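Local coordinates for protein XoxI (Bacillus cereus ATCC 14579, PDB 3CNW) that is of unknown function but belongs to the polyketide cyclase and lipid transport family, whose Bet v 1-like fold probably binds a hydrophobic ligand, at residues M3-T8 and S106-P111; M10-S15 and K132-A137; A79-T84 and I120-G125. All coordinates share one frame; numbering follows the deposited sequence.

Contact 1 of 3, residues M3-T8 and S106-P111; sequences MAHTTT and SGTFTP
The F109 ring receives the backbone oxygen of A4 over one face, 4.1 Å above the plane, while T6 CG2 sits at its edge, 3.9 Å from F109 CZ. A4 CB also packs against the ring, at 3.6 Å from F109 CE2. The ring reaches this place because CG stands between the backbone N and the carbonyl carbon (chi1 33°, well off the usual value), swinging back beside G107, which has no side chain to oppose it. The H5 imidazole is used at its edge instead: ND1 and T108 OG1 share a hydrogen bond of 2.8 Å with the hydroxyl in the ring plane. These two side chains run side by side, pointing the same way.

Between these two layers the strands 4-8 and 106-111 pair antiparallel. A4 with F109 and T6 with G107 are hydrogen-bonded pairs; H5 with T108 and T7 with S106 are non-hydrogen-bonded ones. The bond from A4 N to F109 O measures 2.9 Å. The selenomethionine M3 lays its SE across T108 CG2 at 3.8 Å, and T110 OG1 nearby takes part in a hydrogen bond with N85.

The pairing thus joins the first and last strands of the chain, neighbours at one edge of the sheet, and divides its chemistry. A4, T6 and F109 face the long helix 116-139, where T6 OG1 bonds H124 and F109 meets F123; H5, T7, S106 and T108 present a polar side whose bond between H5 and T108 limits rotation of the imidazole.

Contact 2 of 3, residues M10-S15 and K132-A137; sequences MEIFGS and KALQQA
Q135 and the selenomethionine M10 have the most surface covered here, and they cross at about a right angle, with M10 SE 3.4 Å from Q135 NE2. The glutamine leaves the helix with CG opposite the backbone N (chi1 -167°) and stays extended, which carries its amide over to the strand. There NE2 donates to E11 O at 3.0 Å, a nearly straight bond (168°) lying in the planes of both the amide and the carbonyl. M10 bends at chi2 (77°), bringing its selenium within 3.7 Å of K132 NZ, and a second bend at chi3 turns CE to the helix backbone at K132.

Deeper in, the third major contributor, I12, sets CG1 4.0 Å from L134 CG. L134 goes on to V19, L22 and I23 of helix 16-23, while I12 touches V19 and F138. One water, accepting from F13 N and donating to Q135 O (2.8 Å), ties the strand's end to the helix backbone.

Both ends of the Q135 amide are engaged: NE2 by the E11 carbonyl, OE1 by K132 NZ at 3.1 Å from above the carbonyl plane. Together these bonds favour this flip of the amide, the E11 bond being the better aligned, and the lysine's charge may polarise it toward stronger donation to E11.

Contact 3 of 3, residues A79-T84 and I120-G125; sequences APFPVT and INLFHG
F81 and F123 form a T-shaped pair in which the edge of F123 points at the face of F81, with centroids 5.0 Å apart and planes at 71°. F123 CZ comes to 3.7 Å from F81 CD2. Each ring has CG opposite its own carbonyl carbon (chi1 -60° in F81, -72° in F123), a setting that brings the F123 ring out from the flank of the helix toward the loop.

V83 comes at F123 from the opposite direction: its CG1 meets the ring's edge at 3.7 Å from F123 CE2, and CG2 lies close to the same part of the ring. The second helix side chain in play is L122. Its CD2 rests over one face of F123, offset toward the rim, approaches F81 CD1 obliquely at 3.7 Å and touches P82 CD at 4.1 Å.

An inverse gamma turn centred on P82, with a weak bond from V83 N to F81 O, bends the loop so that F81 and V83 both address F123. That ring also meets F109 and Y86 on the sheet, and F81 touches Y35 and I58. A long C-terminal helix held against a curved antiparallel sheet is the helix-grip fold of the Bet v 1-like group; by strand order, the loop at 79-82 probably corresponds to the latch loop of PYR/PYL receptors.

Contacts 1 and 3 are neighbours, with centres about 9 Å apart, and they touch directly: T110 N lies 2.8 Å from T84 O, continuing the sheet, and T6 OG1 lies 3.2 Å from H124 ND1, joining strand to helix; both are probably hydrogen bonds. Contact 2 is remote, its centre about 22 Å from that of contact 1 and about 23 Å from that of contact 3, on the other side of the chain's centre from contact 3. Strand 4-12 serves contacts 1 and 2, helix 116-139 contacts 2 and 3. The helix is therefore held near both ends, spanning a sheet whose concave side would, as in relatives, line any ligand cavity.

Contact 1 of 3, residues M3-T8 and S106-P111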
HETATM    1  N   MSE A   3      21.152   2.545  17.425  1.00 43.49           N
HETATM    2  CA  MSE A   3      20.932   2.410  15.950  1.00 42.45           C
HETATM    3  C   MSE A   3      21.338   3.669  15.207  1.00 39.36           C
HETATM    4  O   MSE A   3      21.406   4.750  15.789  1.00 39.35           O
HETATM    5  CB  MSE A   3      19.462   2.118  15.645  1.00 46.22           C
HETATM    6  CG  MSE A   3      18.958   0.774  16.136  1.00 51.44           C
HETATM    7 SE   MSE A   3      17.196   0.358  15.419  1.00 59.96          SE
HETATM    8  CE  MSE A   3      17.740  -0.234  13.669  1.00 57.02           C
ATOM      9  N   ALA A   4      21.608   3.522  13.917  1.00 35.97           N
ATOM     10  CA  ALA A   4      22.000   4.651  13.092  1.00 32.61           C
ATOM     11  C   ALA A   4      20.768   5.194  12.372  1.00 31.70           C
ATOM     12  O   ALA A   4      19.796   4.471  12.138  1.00 31.18           O
ATOM     13  CB  ALA A   4      23.052   4.219  12.087  1.00 31.54           C
ATOM     14  N   HIS A   5      20.815   6.475  12.029  1.00 30.57           N
ATOM     15  CA  HIS A   5      19.710   7.142  11.360  1.00 29.10           C
ATOM     16  C   HIS A   5      20.261   8.079  10.304  1.00 27.85           C
ATOM     17  O   HIS A   5      21.386   8.566  10.420  1.00 29.07           O
ATOM     18  CB  HIS A   5      18.926   7.987  12.368  1.00 30.59           C
ATOM     19  CG  HIS A   5      18.443   7.223  13.562  1.00 34.17           C
ATOM     20  ND1 HIS A   5      17.308   6.438  13.536  1.00 35.56           N
ATOM     21  CD2 HIS A   5      18.939   7.131  14.816  1.00 33.68           C
ATOM     22  CE1 HIS A   5      17.129   5.895  14.728  1.00 36.14           C
ATOM     23  NE2 HIS A   5      18.101   6.298  15.524  1.00 36.17           N
ATOM     24  N   THR A   6      19.469   8.336   9.276  1.00 25.81           N
ATOM     25  CA  THR A   6      19.881   9.263   8.241  1.00 24.36           C
ATOM     26  C   THR A   6      18.673   9.743   7.452  1.00 25.33           C
ATOM     27  O   THR A   6      17.724   8.993   7.212  1.00 23.58           O
ATOM     28  CB  THR A   6      20.928   8.642   7.279  1.00 24.88           C
ATOM     29  OG1 THR A   6      21.534   9.685   6.501  1.00 23.93           O
ATOM     30  CG2 THR A   6      20.286   7.625   6.348  1.00 21.96           C
ATOM     31  N   THR A   7      18.711  11.010   7.065  1.00 26.48           N
ATOM     32  CA  THR A   7      17.622  11.599   6.314  1.00 29.69           C
ATOM     33  C   THR A   7      18.172  12.541   5.269  1.00 30.77           C
ATOM     34  O   THR A   7      19.225  13.148   5.453  1.00 32.54           O
ATOM     35  CB  THR A   7      16.685  12.420   7.214  1.00 31.48           C
ATOM     36  OG1 THR A   7      16.342  11.658   8.375  1.00 35.12           O
ATOM     37  CG2 THR A   7      15.410  12.769   6.455  1.00 32.94           C
ATOM     38  N   THR A   8      17.445  12.664   4.169  1.00 31.32           N
ATOM     39  CA  THR A   8      17.827  13.561   3.099  1.00 32.82           C
ATOM     40  C   THR A   8      16.556  14.279   2.690  1.00 31.81           C
ATOM     41  O   THR A   8      15.467  13.708   2.740  1.00 31.29           O
ATOM     42  CB  THR A   8      18.396  12.795   1.865  1.00 34.95           C
ATOM     43  OG1 THR A   8      19.532  12.020   2.257  1.00 36.60           O
ATOM     44  CG2 THR A   8      18.818  13.768   0.777  1.00 35.89           C
ATOM     45  N   SER A 106      14.001   9.130   4.916  1.00 20.91           N
ATOM     46  CA  SER A 106      14.726   8.860   6.148  1.00 21.04           C
ATOM     47  C   SER A 106      14.972   7.375   6.369  1.00 20.05           C
ATOM     48  O   SER A 106      14.282   6.523   5.799  1.00 17.91           O
ATOM     49  CB  SER A 106      13.966   9.450   7.329  1.00 22.79           C
ATOM     50  OG  SER A 106      12.629   8.987   7.333  1.00 29.36           O
ATOM     51  N   GLY A 107      15.968   7.067   7.196  1.00 19.88           N
ATOM     52  CA  GLY A 107      16.300   5.681   7.454  1.00 19.02           C
ATOM     53  C   GLY A 107      16.844   5.407   8.842  1.00 20.05           C
ATOM     54  O   GLY A 107      17.496   6.253   9.458  1.00 19.25           O
ATOM     55  N   THR A 108      16.558   4.207   9.329  1.00 19.74           N
ATOM     56  CA  THR A 108      16.997   3.762  10.639  1.00 20.98           C
ATOM     57  C   THR A 108      17.434   2.326  10.432  1.00 20.91           C
ATOM     58  O   THR A 108      16.723   1.531   9.804  1.00 21.48           O
ATOM     59  CB  THR A 108      15.849   3.798  11.670  1.00 21.45           C
ATOM     60  OG1 THR A 108      15.457   5.153  11.896  1.00 25.14           O
ATOM     61  CG2 THR A 108      16.284   3.181  12.992  1.00 20.99           C
ATOM     62  N   PHE A 109      18.602   1.994  10.953  1.00 19.12           N
ATOM     63  CA  PHE A 109      19.113   0.656  10.782  1.00 20.82           C
ATOM     64  C   PHE A 109      20.188   0.334  11.811  1.00 21.42           C
ATOM     65  O   PHE A 109      20.744   1.230  12.459  1.00 20.84           O
ATOM     66  CB  PHE A 109      19.679   0.508   9.358  1.00 20.07           C
ATOM     67  CG  PHE A 109      20.293   1.778   8.820  1.00 21.00           C
ATOM     68  CD1 PHE A 109      19.568   2.614   7.961  1.00 19.76           C
ATOM     69  CD2 PHE A 109      21.587   2.165   9.200  1.00 21.49           C
ATOM     70  CE1 PHE A 109      20.119   3.816   7.489  1.00 18.32           C
ATOM     71  CE2 PHE A 109      22.146   3.372   8.728  1.00 18.88           C
ATOM     72  CZ  PHE A 109      21.406   4.195   7.871  1.00 17.80           C
ATOM     73  N   THR A 110      20.453  -0.961  11.951  1.00 20.85           N
ATOM     74  CA  THR A 110      21.468  -1.487  12.847  1.00 22.43           C
ATOM     75  C   THR A 110      22.580  -1.987  11.923  1.00 23.83           C
ATOM     76  O   THR A 110      22.406  -2.999  11.235  1.00 24.36           O
ATOM     77  CB  THR A 110      20.942  -2.706  13.659  1.00 22.75           C
ATOM     78  OG1 THR A 110      19.971  -2.280  14.621  1.00 22.19           O
ATOM     79  CG2 THR A 110      22.096  -3.405  14.373  1.00 21.38           C
ATOM     80  N   PRO A 111      23.726  -1.285  11.875  1.00 24.27           N
ATOM     81  CA  PRO A 111      24.795  -1.764  10.985  1.00 25.24           C
ATOM     82  C   PRO A 111      25.453  -3.084  11.423  1.00 25.46           C
ATOM     83  O   PRO A 111      25.820  -3.265  12.581  1.00 25.23           O
ATOM     84  CB  PRO A 111      25.779  -0.587  10.950  1.00 23.60           C
ATOM     85  CG  PRO A 111      25.576   0.074  12.275  1.00 23.08           C
ATOM     86  CD  PRO A 111      24.066   0.029  12.450  1.00 22.85           C
TER

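Contact 2 of 3, residues M10-S15 and K132-A137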
HETATM    1  N   MSE A  10      14.889  17.289  -0.239  1.00 32.68           N
HETATM    2  CA  MSE A  10      15.109  17.836  -1.562  1.00 33.44           C
HETATM    3  C   MSE A  10      13.821  18.511  -1.993  1.00 32.22           C
HETATM    4  O   MSE A  10      12.743  17.926  -1.878  1.00 29.68           O
HETATM    5  CB  MSE A  10      15.448  16.703  -2.542  1.00 36.56           C
HETATM    6  CG  MSE A  10      15.916  17.137  -3.926  1.00 40.82           C
HETATM    7 SE   MSE A  10      17.750  17.752  -3.911  1.00 49.22          SE
HETATM    8  CE  MSE A  10      18.623  16.089  -3.415  1.00 44.70           C
ATOM      9  N   GLU A  11      13.938  19.744  -2.470  1.00 31.45           N
ATOM     10  CA  GLU A  11      12.777  20.477  -2.939  1.00 31.39           C
ATOM     11  C   GLU A  11      12.639  20.178  -4.419  1.00 28.17           C
ATOM     12  O   GLU A  11      13.626  20.159  -5.147  1.00 26.67           O
ATOM     13  CB  GLU A  11      12.953  21.977  -2.711  1.00 34.29           C
ATOM     14  CG  GLU A  11      12.858  22.375  -1.252  1.00 40.61           C
ATOM     15  CD  GLU A  11      13.045  23.870  -1.026  1.00 45.69           C
ATOM     16  OE1 GLU A  11      12.302  24.669  -1.649  1.00 48.71           O
ATOM     17  OE2 GLU A  11      13.928  24.248  -0.221  1.00 45.48           O
ATOM     18  N   ILE A  12      11.415  19.908  -4.855  1.00 25.21           N
ATOM     19  CA  ILE A  12      11.169  19.582  -6.253  1.00 23.91           C
ATOM     20  C   ILE A  12      10.162  20.564  -6.815  1.00 24.74           C
ATOM     21  O   ILE A  12       9.262  20.998  -6.102  1.00 25.24           O
ATOM     22  CB  ILE A  12      10.603  18.132  -6.410  1.00 22.78           C
ATOM     23  CG1 ILE A  12      11.679  17.097  -6.060  1.00 22.70           C
ATOM     24  CG2 ILE A  12      10.139  17.890  -7.851  1.00 20.04           C
ATOM     25  CD1 ILE A  12      12.105  17.094  -4.644  1.00 20.21           C
ATOM     26  N   PHE A  13      10.323  20.923  -8.084  1.00 25.63           N
ATOM     27  CA  PHE A  13       9.388  21.832  -8.733  1.00 27.69           C
ATOM     28  C   PHE A  13       8.206  21.014  -9.230  1.00 27.23           C
ATOM     29  O   PHE A  13       8.137  20.629 -10.402  1.00 27.92           O
ATOM     30  CB  PHE A  13      10.038  22.567  -9.912  1.00 30.95           C
ATOM     31  CG  PHE A  13      11.064  23.586  -9.497  1.00 35.89           C
ATOM     32  CD1 PHE A  13      10.687  24.734  -8.788  1.00 38.00           C
ATOM     33  CD2 PHE A  13      12.414  23.409  -9.819  1.00 37.25           C
ATOM     34  CE1 PHE A  13      11.645  25.686  -8.393  1.00 37.11           C
ATOM     35  CE2 PHE A  13      13.381  24.354  -9.429  1.00 37.60           C
ATOM     36  CZ  PHE A  13      12.994  25.497  -8.721  1.00 38.28           C
ATOM     37  N   GLY A  14       7.288  20.746  -8.307  1.00 25.38           N
ATOM     38  CA  GLY A  14       6.088  19.993  -8.609  1.00 22.13           C
ATOM     39  C   GLY A  14       5.217  19.988  -7.367  1.00 21.66           C
ATOM     40  O   GLY A  14       5.735  19.815  -6.266  1.00 18.61           O
ATOM     41  N   SER A  15       3.909  20.191  -7.530  1.00 20.46           N
ATOM     42  CA  SER A  15       3.000  20.198  -6.384  1.00 19.23           C
ATOM     43  C   SER A  15       3.196  18.911  -5.606  1.00 17.39           C
ATOM     44  O   SER A  15       3.639  17.912  -6.160  1.00 16.70           O
ATOM     45  CB  SER A  15       1.537  20.285  -6.831  1.00 21.72           C
ATOM     46  OG  SER A  15       1.102  19.064  -7.411  1.00 22.61           O
ATOM     47  N   LYS A 132      17.841  13.390  -6.109  1.00 20.29           N
ATOM     48  CA  LYS A 132      18.478  14.274  -7.079  1.00 20.19           C
ATOM     49  C   LYS A 132      17.904  13.995  -8.466  1.00 20.47           C
ATOM     50  O   LYS A 132      17.569  14.924  -9.203  1.00 21.02           O
ATOM     51  CB  LYS A 132      19.986  14.055  -7.076  1.00 20.81           C
ATOM     52  CG  LYS A 132      20.780  14.987  -7.982  1.00 23.45           C
ATOM     53  CD  LYS A 132      21.168  16.270  -7.284  1.00 23.36           C
ATOM     54  CE  LYS A 132      20.020  17.241  -7.211  1.00 26.94           C
ATOM     55  NZ  LYS A 132      20.415  18.429  -6.408  1.00 29.46           N
ATOM     56  N   ALA A 133      17.772  12.721  -8.826  1.00 21.60           N
ATOM     57  CA  ALA A 133      17.207  12.382 -10.132  1.00 19.01           C
ATOM     58  C   ALA A 133      15.783  12.938 -10.183  1.00 19.45           C
ATOM     59  O   ALA A 133      15.363  13.511 -11.183  1.00 20.43           O
ATOM     60  CB  ALA A 133      17.190  10.889 -10.324  1.00 15.66           C
ATOM     61  N   LEU A 134      15.054  12.775  -9.087  1.00 18.52           N
ATOM     62  CA  LEU A 134      13.688  13.270  -9.001  1.00 18.47           C
ATOM     63  C   LEU A 134      13.673  14.789  -9.228  1.00 19.70           C
ATOM     64  O   LEU A 134      12.828  15.302  -9.963  1.00 21.20           O
ATOM     65  CB  LEU A 134      13.098  12.912  -7.627  1.00 15.69           C
ATOM     66  CG  LEU A 134      11.651  13.287  -7.307  1.00 15.77           C
ATOM     67  CD1 LEU A 134      10.715  12.758  -8.390  1.00 16.36           C
ATOM     68  CD2 LEU A 134      11.266  12.721  -5.935  1.00 14.00           C
ATOM     69  N   GLN A 135      14.613  15.506  -8.617  1.00 19.34           N
ATOM     70  CA  GLN A 135      14.666  16.950  -8.793  1.00 20.56           C
ATOM     71  C   GLN A 135      14.942  17.290 -10.252  1.00 20.63           C
ATOM     72  O   GLN A 135      14.380  18.242 -10.794  1.00 21.56           O
ATOM     73  CB  GLN A 135      15.750  17.581  -7.917  1.00 19.20           C
ATOM     74  CG  GLN A 135      15.638  19.087  -7.837  1.00 19.54           C
ATOM     75  CD  GLN A 135      16.803  19.728  -7.107  1.00 21.69           C
ATOM     76  OE1 GLN A 135      17.931  19.774  -7.620  1.00 22.63           O
ATOM     77  NE2 GLN A 135      16.541  20.220  -5.897  1.00 18.91           N
ATOM     78  N   GLN A 136      15.817  16.524 -10.891  1.00 20.71           N
ATOM     79  CA  GLN A 136      16.128  16.771 -12.294  1.00 22.21           C
ATOM     80  C   GLN A 136      14.950  16.399 -13.201  1.00 21.21           C
ATOM     81  O   GLN A 136      14.691  17.068 -14.197  1.00 17.83           O
ATOM     82  CB  GLN A 136      17.375  15.986 -12.714  1.00 24.56           C
ATOM     83  CG  GLN A 136      18.664  16.533 -12.142  1.00 29.87           C
ATOM     84  CD  GLN A 136      18.813  18.047 -12.359  1.00 34.34           C
ATOM     85  OE1 GLN A 136      18.454  18.853 -11.491  1.00 35.68           O
ATOM     86  NE2 GLN A 136      19.327  18.431 -13.526  1.00 33.05           N
ATOM     87  N   ALA A 137      14.231  15.340 -12.841  1.00 20.53           N
ATOM     88  CA  ALA A 137      13.108  14.905 -13.644  1.00 22.73           C
ATOM     89  C   ALA A 137      12.072  16.021 -13.809  1.00 24.67           C
ATOM     90  O   ALA A 137      11.667  16.345 -14.924  1.00 24.47           O
ATOM     91  CB  ALA A 137      12.470  13.661 -13.028  1.00 19.37           C
TER
HETATM   92  O   HOH W   1      12.805  20.177  -9.563  1.00 13.54           O

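Contact 3 of 3, residues A79-T84 and I120-G125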
ATOM      1  N   ALA A  79      18.432  -8.450   1.786  1.00 32.95           N
ATOM      2  CA  ALA A  79      19.220  -7.694   0.823  1.00 32.59           C
ATOM      3  C   ALA A  79      20.685  -7.950   1.135  1.00 32.14           C
ATOM      4  O   ALA A  79      21.010  -8.550   2.160  1.00 31.81           O
ATOM      5  CB  ALA A  79      18.913  -6.208   0.932  1.00 30.98           C
ATOM      6  N   PRO A  80      21.589  -7.514   0.250  1.00 32.04           N
ATOM      7  CA  PRO A  80      23.018  -7.725   0.492  1.00 31.23           C
ATOM      8  C   PRO A  80      23.614  -6.634   1.379  1.00 29.76           C
ATOM      9  O   PRO A  80      24.782  -6.691   1.735  1.00 29.79           O
ATOM     10  CB  PRO A  80      23.598  -7.703  -0.913  1.00 32.31           C
ATOM     11  CG  PRO A  80      22.760  -6.639  -1.575  1.00 31.58           C
ATOM     12  CD  PRO A  80      21.360  -7.009  -1.120  1.00 31.05           C
ATOM     13  N   PHE A  81      22.804  -5.640   1.730  1.00 28.37           N
ATOM     14  CA  PHE A  81      23.264  -4.529   2.562  1.00 25.67           C
ATOM     15  C   PHE A  81      23.729  -4.986   3.925  1.00 24.38           C
ATOM     16  O   PHE A  81      23.152  -5.902   4.505  1.00 24.09           O
ATOM     17  CB  PHE A  81      22.145  -3.521   2.750  1.00 23.87           C
ATOM     18  CG  PHE A  81      21.646  -2.947   1.472  1.00 23.04           C
ATOM     19  CD1 PHE A  81      22.548  -2.513   0.501  1.00 20.79           C
ATOM     20  CD2 PHE A  81      20.284  -2.794   1.244  1.00 21.22           C
ATOM     21  CE1 PHE A  81      22.103  -1.934  -0.680  1.00 21.24           C
ATOM     22  CE2 PHE A  81      19.822  -2.217   0.066  1.00 20.32           C
ATOM     23  CZ  PHE A  81      20.740  -1.783  -0.898  1.00 21.44           C
ATOM     24  N   PRO A  82      24.767  -4.336   4.471  1.00 23.79           N
ATOM     25  CA  PRO A  82      25.285  -4.709   5.786  1.00 23.55           C
ATOM     26  C   PRO A  82      24.556  -4.032   6.944  1.00 22.54           C
ATOM     27  O   PRO A  82      25.150  -3.278   7.705  1.00 22.71           O
ATOM     28  CB  PRO A  82      26.745  -4.290   5.696  1.00 23.40           C
ATOM     29  CG  PRO A  82      26.658  -3.022   4.925  1.00 21.16           C
ATOM     30  CD  PRO A  82      25.665  -3.365   3.816  1.00 24.15           C
ATOM     31  N   VAL A  83      23.265  -4.309   7.071  1.00 22.36           N
ATOM     32  CA  VAL A  83      22.459  -3.741   8.144  1.00 22.54           C
ATOM     33  C   VAL A  83      21.362  -4.719   8.496  1.00 23.96           C
ATOM     34  O   VAL A  83      21.156  -5.701   7.790  1.00 23.04           O
ATOM     35  CB  VAL A  83      21.760  -2.396   7.741  1.00 21.49           C
ATOM     36  CG1 VAL A  83      22.796  -1.349   7.366  1.00 21.26           C
ATOM     37  CG2 VAL A  83      20.764  -2.632   6.594  1.00 17.93           C
ATOM     38  N   THR A  84      20.663  -4.434   9.590  1.00 25.70           N
ATOM     39  CA  THR A  84      19.543  -5.244  10.052  1.00 26.74           C
ATOM     40  C   THR A  84      18.592  -4.277  10.772  1.00 26.40           C
ATOM     41  O   THR A  84      18.994  -3.164  11.138  1.00 27.58           O
ATOM     42  CB  THR A  84      20.025  -6.391  10.991  1.00 26.81           C
ATOM     43  OG1 THR A  84      18.961  -7.324  11.194  1.00 28.29           O
ATOM     44  CG2 THR A  84      20.482  -5.847  12.335  1.00 30.82           C
ATOM     45  N   ILE A 120      25.619   4.672   6.988  1.00 16.73           N
ATOM     46  CA  ILE A 120      24.982   5.944   6.725  1.00 16.10           C
ATOM     47  C   ILE A 120      25.348   6.448   5.330  1.00 17.76           C
ATOM     48  O   ILE A 120      24.466   6.830   4.556  1.00 17.09           O
ATOM     49  CB  ILE A 120      25.368   6.963   7.824  1.00 14.16           C
ATOM     50  CG1 ILE A 120      24.662   6.568   9.132  1.00 14.66           C
ATOM     51  CG2 ILE A 120      25.008   8.375   7.403  1.00 10.73           C
ATOM     52  CD1 ILE A 120      25.092   7.349  10.366  1.00 13.92           C
ATOM     53  N   ASN A 121      26.633   6.426   4.989  1.00 18.14           N
ATOM     54  CA  ASN A 121      27.040   6.872   3.661  1.00 20.05           C
ATOM     55  C   ASN A 121      26.325   6.093   2.555  1.00 19.25           C
ATOM     56  O   ASN A 121      25.838   6.681   1.597  1.00 20.33           O
ATOM     57  CB  ASN A 121      28.552   6.734   3.478  1.00 21.14           C
ATOM     58  CG  ASN A 121      29.326   7.811   4.215  1.00 22.51           C
ATOM     59  OD1 ASN A 121      28.947   8.978   4.194  1.00 26.27           O
ATOM     60  ND2 ASN A 121      30.420   7.429   4.849  1.00 21.05           N
ATOM     61  N   LEU A 122      26.266   4.771   2.686  1.00 19.75           N
ATOM     62  CA  LEU A 122      25.609   3.945   1.680  1.00 19.49           C
ATOM     63  C   LEU A 122      24.172   4.399   1.427  1.00 18.87           C
ATOM     64  O   LEU A 122      23.813   4.803   0.324  1.00 19.01           O
ATOM     65  CB  LEU A 122      25.610   2.472   2.113  1.00 20.62           C
ATOM     66  CG  LEU A 122      24.756   1.524   1.251  1.00 23.84           C
ATOM     67  CD1 LEU A 122      25.350   1.430  -0.156  1.00 21.49           C
ATOM     68  CD2 LEU A 122      24.680   0.142   1.901  1.00 22.95           C
ATOM     69  N   PHE A 123      23.349   4.338   2.460  1.00 18.47           N
ATOM     70  CA  PHE A 123      21.970   4.717   2.310  1.00 18.20           C
ATOM     71  C   PHE A 123      21.764   6.180   1.970  1.00 17.65           C
ATOM     72  O   PHE A 123      20.888   6.515   1.172  1.00 17.30           O
ATOM     73  CB  PHE A 123      21.209   4.286   3.556  1.00 17.55           C
ATOM     74  CG  PHE A 123      21.024   2.800   3.633  1.00 21.06           C
ATOM     75  CD1 PHE A 123      20.142   2.157   2.763  1.00 21.72           C
ATOM     76  CD2 PHE A 123      21.792   2.025   4.498  1.00 22.04           C
ATOM     77  CE1 PHE A 123      20.032   0.757   2.747  1.00 23.60           C
ATOM     78  CE2 PHE A 123      21.686   0.627   4.488  1.00 23.85           C
ATOM     79  CZ  PHE A 123      20.809  -0.004   3.612  1.00 22.29           C
ATOM     80  N   HIS A 124      22.571   7.056   2.552  1.00 16.06           N
ATOM     81  CA  HIS A 124      22.427   8.456   2.233  1.00 16.34           C
ATOM     82  C   HIS A 124      22.717   8.606   0.735  1.00 15.79           C
ATOM     83  O   HIS A 124      22.045   9.355   0.036  1.00 15.86           O
ATOM     84  CB  HIS A 124      23.405   9.301   3.029  1.00 18.46           C
ATOM     85  CG  HIS A 124      23.073  10.754   3.009  1.00 20.77           C
ATOM     86  ND1 HIS A 124      22.163  11.315   3.871  1.00 22.16           N
ATOM     87  CD2 HIS A 124      23.485  11.752   2.187  1.00 20.36           C
ATOM     88  CE1 HIS A 124      22.023  12.602   3.584  1.00 23.33           C
ATOM     89  NE2 HIS A 124      22.815  12.886   2.567  1.00 21.06           N
ATOM     90  N   GLY A 125      23.717   7.873   0.251  1.00 15.35           N
ATOM     91  CA  GLY A 125      24.060   7.920  -1.157  1.00 12.70           C
ATOM     92  C   GLY A 125      22.906   7.465  -2.042  1.00 13.84           C
ATOM     93  O   GLY A 125      22.655   8.036  -3.103  1.00 11.77           O
TER